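Uncharacterized ParM protein (PDB 3JS6) is an actin-like plasmid segregation protein that probably assembles into nucleotide-dependent filaments which drive plasmid copies apart. Local coordinates at residues L9-G14 with K93-C98; S272-V277 with F305-H310. All coordinates share one frame; numbering follows the deposited sequence.

Contact 1. Residues L9-G14 with K93-C98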
loop_
_atom_site.group_PDB
_atom_site.type_symbol
_atom_site.label_atom_id
_atom_site.label_comp_id
_atom_site.label_asym_id
_atom_site.label_seq_id
_atom_site.Cartn_x
_atom_site.Cartn_y
_atom_site.Cartn_z
ATOM N N LEU A 9 0.742 -6.017 5.577
ATOM C CA LEU A 9 1.205 -5.928 4.189
ATOM C C LEU A 9 0.209 -5.196 3.329
ATOM O O LEU A 9 -0.993 -5.329 3.522
ATOM C CB LEU A 9 1.403 -7.326 3.616
ATOM C CG LEU A 9 2.658 -8.064 4.085
ATOM C CD1 LEU A 9 2.580 -9.566 3.709
ATOM C CD2 LEU A 9 3.892 -7.395 3.425
ATOM N N ASP A 10 0.717 -4.440 2.364
ATOM C CA ASP A 10 -0.147 -3.669 1.466
ATOM C C ASP A 10 0.420 -3.844 0.068
ATOM O O ASP A 10 1.445 -3.231 -0.260
ATOM C CB ASP A 10 -0.072 -2.202 1.877
ATOM C CG ASP A 10 -0.949 -1.286 1.006
ATOM O OD1 ASP A 10 -1.645 -1.774 0.087
ATOM O OD2 ASP A 10 -0.948 -0.066 1.270
ATOM N N PHE A 11 -0.214 -4.689 -0.738
ATOM C CA PHE A 11 0.254 -4.941 -2.096
ATOM C C PHE A 11 -0.452 -3.979 -3.044
ATOM O O PHE A 11 -1.407 -4.338 -3.717
ATOM C CB PHE A 11 -0.028 -6.387 -2.495
ATOM C CG PHE A 11 0.676 -7.393 -1.626
ATOM C CD1 PHE A 11 0.038 -7.954 -0.518
ATOM C CD2 PHE A 11 1.995 -7.746 -1.894
ATOM C CE1 PHE A 11 0.714 -8.859 0.318
ATOM C CE2 PHE A 11 2.685 -8.653 -1.060
ATOM C CZ PHE A 11 2.035 -9.204 0.047
ATOM N N GLY A 12 0.035 -2.750 -3.086
ATOM C CA GLY A 12 -0.604 -1.743 -3.905
ATOM C C GLY A 12 -0.128 -1.543 -5.322
ATOM O O GLY A 12 0.642 -2.334 -5.891
ATOM N N ASN A 13 -0.651 -0.457 -5.884
ATOM C CA ASN A 13 -0.356 0.005 -7.228
ATOM C C ASN A 13 0.982 -0.512 -7.738
ATOM O O ASN A 13 1.077 -1.619 -8.274
ATOM C CB ASN A 13 -0.355 1.540 -7.224
ATOM C CG ASN A 13 -0.007 2.124 -5.847
ATOM O OD1 ASN A 13 0.946 1.681 -5.187
ATOM N ND2 ASN A 13 -0.778 3.126 -5.415
ATOM N N GLY A 14 2.012 0.305 -7.564
ATOM C CA GLY A 14 3.340 -0.064 -8.003
ATOM C C GLY A 14 4.313 -0.324 -6.868
ATOM O O GLY A 14 5.488 -0.568 -7.124
ATOM N N LYS A 93 2.353 -14.230 -6.870
ATOM C CA LYS A 93 2.560 -15.220 -5.824
ATOM C C LYS A 93 3.985 -15.158 -5.291
ATOM O O LYS A 93 4.193 -15.285 -4.090
ATOM C CB LYS A 93 2.237 -16.626 -6.330
ATOM C CG LYS A 93 0.740 -16.809 -6.552
ATOM C CD LYS A 93 0.351 -18.245 -6.858
ATOM C CE LYS A 93 0.629 -18.628 -8.285
ATOM N NZ LYS A 93 0.047 -19.972 -8.546
ATOM N N ASP A 94 4.965 -14.954 -6.174
ATOM C CA ASP A 94 6.360 -14.877 -5.739
ATOM C C ASP A 94 6.580 -13.597 -4.918
ATOM O O ASP A 94 7.304 -13.606 -3.916
ATOM C CB ASP A 94 7.315 -14.891 -6.945
ATOM C CG ASP A 94 7.396 -16.269 -7.633
ATOM O OD1 ASP A 94 7.899 -16.341 -8.775
ATOM O OD2 ASP A 94 6.976 -17.285 -7.034
ATOM N N LEU A 95 5.965 -12.502 -5.354
ATOM C CA LEU A 95 6.054 -11.230 -4.658
ATOM C C LEU A 95 5.545 -11.411 -3.205
ATOM O O LEU A 95 6.153 -10.923 -2.247
ATOM C CB LEU A 95 5.193 -10.185 -5.355
ATOM C CG LEU A 95 5.098 -8.806 -4.664
ATOM C CD1 LEU A 95 6.461 -8.083 -4.742
ATOM C CD2 LEU A 95 4.020 -7.961 -5.352
ATOM N N VAL A 96 4.424 -12.103 -3.052
ATOM C CA VAL A 96 3.868 -12.329 -1.712
ATOM C C VAL A 96 4.875 -13.093 -0.834
ATOM O O VAL A 96 5.129 -12.702 0.314
ATOM C CB VAL A 96 2.527 -13.100 -1.796
ATOM C CG1 VAL A 96 2.066 -13.520 -0.384
ATOM C CG2 VAL A 96 1.466 -12.215 -2.431
ATOM N N GLU A 97 5.459 -14.174 -1.361
ATOM C CA GLU A 97 6.450 -14.930 -0.583
ATOM C C GLU A 97 7.676 -14.073 -0.184
ATOM O O GLU A 97 8.135 -14.153 0.957
ATOM C CB GLU A 97 6.953 -16.168 -1.347
ATOM C CG GLU A 97 5.890 -17.218 -1.651
ATOM C CD GLU A 97 5.200 -17.713 -0.407
ATOM O OE1 GLU A 97 5.912 -18.086 0.541
ATOM O OE2 GLU A 97 3.951 -17.720 -0.379
ATOM N N CYS A 98 8.232 -13.287 -1.114
ATOM C CA CYS A 98 9.394 -12.435 -0.775
ATOM C C CYS A 98 9.058 -11.347 0.260
ATOM O O CYS A 98 9.898 -10.984 1.085
ATOM C CB CYS A 98 9.965 -11.768 -2.036
ATOM S SG CYS A 98 10.609 -12.985 -3.208
#
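In the first beta-hairpin of the actin-like N-terminal domain, F11, at the end of strand 4-11 where the chain turns back into strand 15-20, packs against V96 and L95 of helix 90-104. In actin-fold ATPases the turn of the equivalent hairpin is the phosphate 1 loop, so here the turn that follows D10-F11-G12 probably borders the nucleotide cleft; this chain is the apo form, and that role is inferred from the family. The strand and helix are joined across this contact by apolar packing, with no hydrogen bond between the segments. The F11 and V96 CA atoms, the nearest such pair, lie 8.2 Å apart, a separation bridged by the F11 ring. The first side-chain bond of F11 points toward the helix, and chi1 of -62° sets CG beside the backbone N, anti to the carbonyl carbon. V96 meets the ring over one face: CG2 lies 4.2 Å from the centroid and 24° off the ring normal, a CH-pi contact displaced toward the rim, where F11 CZ is 3.9 Å from V96 CG2. The ring also reaches the helix backbone, F11 CE2 coming within 3.9 Å of V96 CA. The two side chains cross at about a right angle. F92, edge-to-face, F133 of helix 128-137 and S99 also touch F11. The backbone of F11 is the centre of an inverse gamma turn, and its carbonyl oxygen accepts a hydrogen bond from R86 NH1. L95, with CG anti to the backbone N (chi1 175°), brings CD2 obliquely to the ring, 4.0 Å from F11 CD2.

Contact 2. Residues S272-V277 with F305-H310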
loop_
_atom_site.group_PDB
_atom_site.type_symbol
_atom_site.label_atom_id
_atom_site.label_comp_id
_atom_site.label_asym_id
_atom_site.label_seq_id
_atom_site.Cartn_x
_atom_site.Cartn_y
_atom_site.Cartn_z
ATOM N N SER A 272 -7.791 24.122 -10.428
ATOM C CA SER A 272 -8.827 23.431 -11.187
ATOM C C SER A 272 -9.041 22.001 -10.689
ATOM O O SER A 272 -10.162 21.501 -10.676
ATOM C CB SER A 272 -8.463 23.415 -12.672
ATOM O OG SER A 272 -7.108 23.034 -12.864
ATOM N N LEU A 273 -7.959 21.345 -10.296
ATOM C CA LEU A 273 -8.053 19.986 -9.791
ATOM C C LEU A 273 -8.927 20.003 -8.535
ATOM O O LEU A 273 -9.882 19.231 -8.418
ATOM C CB LEU A 273 -6.653 19.460 -9.475
ATOM C CG LEU A 273 -6.457 17.983 -9.129
ATOM C CD1 LEU A 273 -5.033 17.584 -9.466
ATOM C CD2 LEU A 273 -6.747 17.730 -7.661
ATOM N N ILE A 274 -8.627 20.912 -7.612
ATOM C CA ILE A 274 -9.390 20.983 -6.378
ATOM C C ILE A 274 -10.839 21.396 -6.583
ATOM O O ILE A 274 -11.739 20.897 -5.900
ATOM C CB ILE A 274 -8.713 21.928 -5.355
ATOM C CG1 ILE A 274 -7.364 21.335 -4.926
ATOM C CG2 ILE A 274 -9.610 22.117 -4.156
ATOM C CD1 ILE A 274 -6.636 22.147 -3.868
ATOM N N GLU A 275 -11.086 22.302 -7.519
ATOM C CA GLU A 275 -12.463 22.715 -7.753
ATOM C C GLU A 275 -13.240 21.526 -8.308
ATOM O O GLU A 275 -14.387 21.300 -7.964
ATOM C CB GLU A 275 -12.506 23.892 -8.736
ATOM C CG GLU A 275 -13.882 24.163 -9.335
ATOM C CD GLU A 275 -14.854 24.799 -8.354
ATOM O OE1 GLU A 275 -15.230 24.147 -7.357
ATOM O OE2 GLU A 275 -15.246 25.962 -8.589
ATOM N N GLU A 276 -12.603 20.757 -9.170
ATOM C CA GLU A 276 -13.282 19.610 -9.737
ATOM C C GLU A 276 -13.593 18.567 -8.665
ATOM O O GLU A 276 -14.706 18.040 -8.599
ATOM C CB GLU A 276 -12.429 18.964 -10.833
ATOM C CG GLU A 276 -13.091 17.737 -11.431
ATOM C CD GLU A 276 -12.335 17.196 -12.619
ATOM O OE1 GLU A 276 -11.985 18.004 -13.501
ATOM O OE2 GLU A 276 -12.100 15.972 -12.681
ATOM N N VAL A 277 -12.613 18.277 -7.819
ATOM C CA VAL A 277 -12.814 17.260 -6.792
ATOM C C VAL A 277 -13.909 17.632 -5.807
ATOM O O VAL A 277 -14.806 16.842 -5.538
ATOM C CB VAL A 277 -11.501 16.971 -6.024
ATOM C CG1 VAL A 277 -11.734 15.865 -5.016
ATOM C CG2 VAL A 277 -10.409 16.559 -7.000
ATOM N N PHE A 305 -2.897 18.784 0.197
ATOM C CA PHE A 305 -3.496 18.965 1.525
ATOM C C PHE A 305 -3.603 20.436 1.968
ATOM O O PHE A 305 -4.638 20.873 2.486
ATOM C CB PHE A 305 -2.726 18.127 2.564
ATOM C CG PHE A 305 -3.299 18.216 3.949
ATOM C CD1 PHE A 305 -2.599 18.873 4.967
ATOM C CD2 PHE A 305 -4.566 17.715 4.218
ATOM C CE1 PHE A 305 -3.154 19.042 6.232
ATOM C CE2 PHE A 305 -5.140 17.875 5.484
ATOM C CZ PHE A 305 -4.431 18.547 6.497
ATOM N N ASP A 306 -2.550 21.209 1.741
ATOM C CA ASP A 306 -2.582 22.616 2.120
ATOM C C ASP A 306 -3.722 23.393 1.488
ATOM O O ASP A 306 -4.512 24.018 2.186
ATOM C CB ASP A 306 -1.255 23.290 1.785
ATOM C CG ASP A 306 -0.114 22.732 2.598
ATOM O OD1 ASP A 306 -0.323 22.506 3.815
ATOM O OD2 ASP A 306 0.982 22.525 2.031
ATOM N N SER A 307 -3.827 23.350 0.171
ATOM C CA SER A 307 -4.890 24.085 -0.491
ATOM C C SER A 307 -6.267 23.585 -0.091
ATOM O O SER A 307 -7.198 24.378 0.072
ATOM C CB SER A 307 -4.709 24.010 -2.004
ATOM O OG SER A 307 -3.497 24.645 -2.373
ATOM N N LEU A 308 -6.405 22.271 0.072
ATOM C CA LEU A 308 -7.692 21.707 0.474
ATOM C C LEU A 308 -8.122 22.268 1.814
ATOM O O LEU A 308 -9.291 22.611 2.013
ATOM C CB LEU A 308 -7.604 20.174 0.559
ATOM C CG LEU A 308 -7.575 19.500 -0.812
ATOM C CD1 LEU A 308 -7.181 18.019 -0.720
ATOM C CD2 LEU A 308 -8.931 19.658 -1.425
ATOM N N SER A 309 -7.166 22.364 2.731
ATOM C CA SER A 309 -7.434 22.865 4.070
ATOM C C SER A 309 -7.948 24.298 4.087
ATOM O O SER A 309 -8.664 24.686 5.004
ATOM C CB SER A 309 -6.172 22.766 4.927
ATOM O OG SER A 309 -5.930 21.425 5.326
ATOM N N HIS A 310 -7.584 25.084 3.076
ATOM C CA HIS A 310 -8.033 26.468 2.995
ATOM C C HIS A 310 -9.314 26.532 2.187
ATOM O O HIS A 310 -10.028 27.530 2.205
ATOM C CB HIS A 310 -6.959 27.353 2.345
ATOM C CG HIS A 310 -5.681 27.424 3.126
ATOM N ND1 HIS A 310 -4.697 26.463 3.036
ATOM C CD2 HIS A 310 -5.255 28.311 4.055
ATOM C CE1 HIS A 310 -3.720 26.751 3.878
ATOM N NE2 HIS A 310 -4.035 27.867 4.509
#
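I274 meets S307 and L308 where helix 263-284 packs on helix 301-311, and its branches divide the work between them. CD1, at the end of the longer branch, touches S307 CB at 3.3 Å, shorter than the usual separation of two carbons, and also lies near the backbone of the second helix, 3.9 Å from L308 N. The shorter branch meets leucine: I274 CG2 is 3.7 Å from L308 CD2. CG1 of I274 is anti to the carbonyl carbon (chi1 -66°) and the chain is then extended (chi2 -177°), an arrangement that carries CD1 straight out to the neighbouring helix. The closeness of the backbones agrees with this, since the CA atoms of I274 and L308 are 7.1 Å apart.

In the next shell, S307 offers its CB to the isoleucine while its OG hydrogen-bonds to Q270 OE1, one turn before I274 on the same helix, giving the helices a polar link beside the apolar one. L308 also packs on L189 and F191 of strand 185-191, on V296 of strand 293-297 and on F316, which places its side chain between helix 263-284 and the five-stranded sheet. Y311 adds to the packing on I274. No hydrogen bond joins the two segments themselves: the chemistry between them is apolar contact, chiefly of buried I274 with buried L308, and the polar bond beside it runs from S307 to Q270, which lies outside both segments.

In the fold
Contact 1 and contact 2 lie in different domains of the actin-like fold, the N-terminal and the MreB-like C-terminal, and each packs a helix: contact 1 against a strand, contact 2 against another helix. Their centres are 32 Å apart and their nearest atoms about 16 Å, so they do not touch. Along the chain they follow in series, contact 1 closing before contact 2 opens. The centre of contact 1 lies about 9 Å from the centre of the chain, that of contact 2 about 23 Å, a peripheral position. By analogy with actin-fold relatives, the turn at 9-14 would border the nucleotide cleft; contact 2 joins two helices beside the five-stranded sheet.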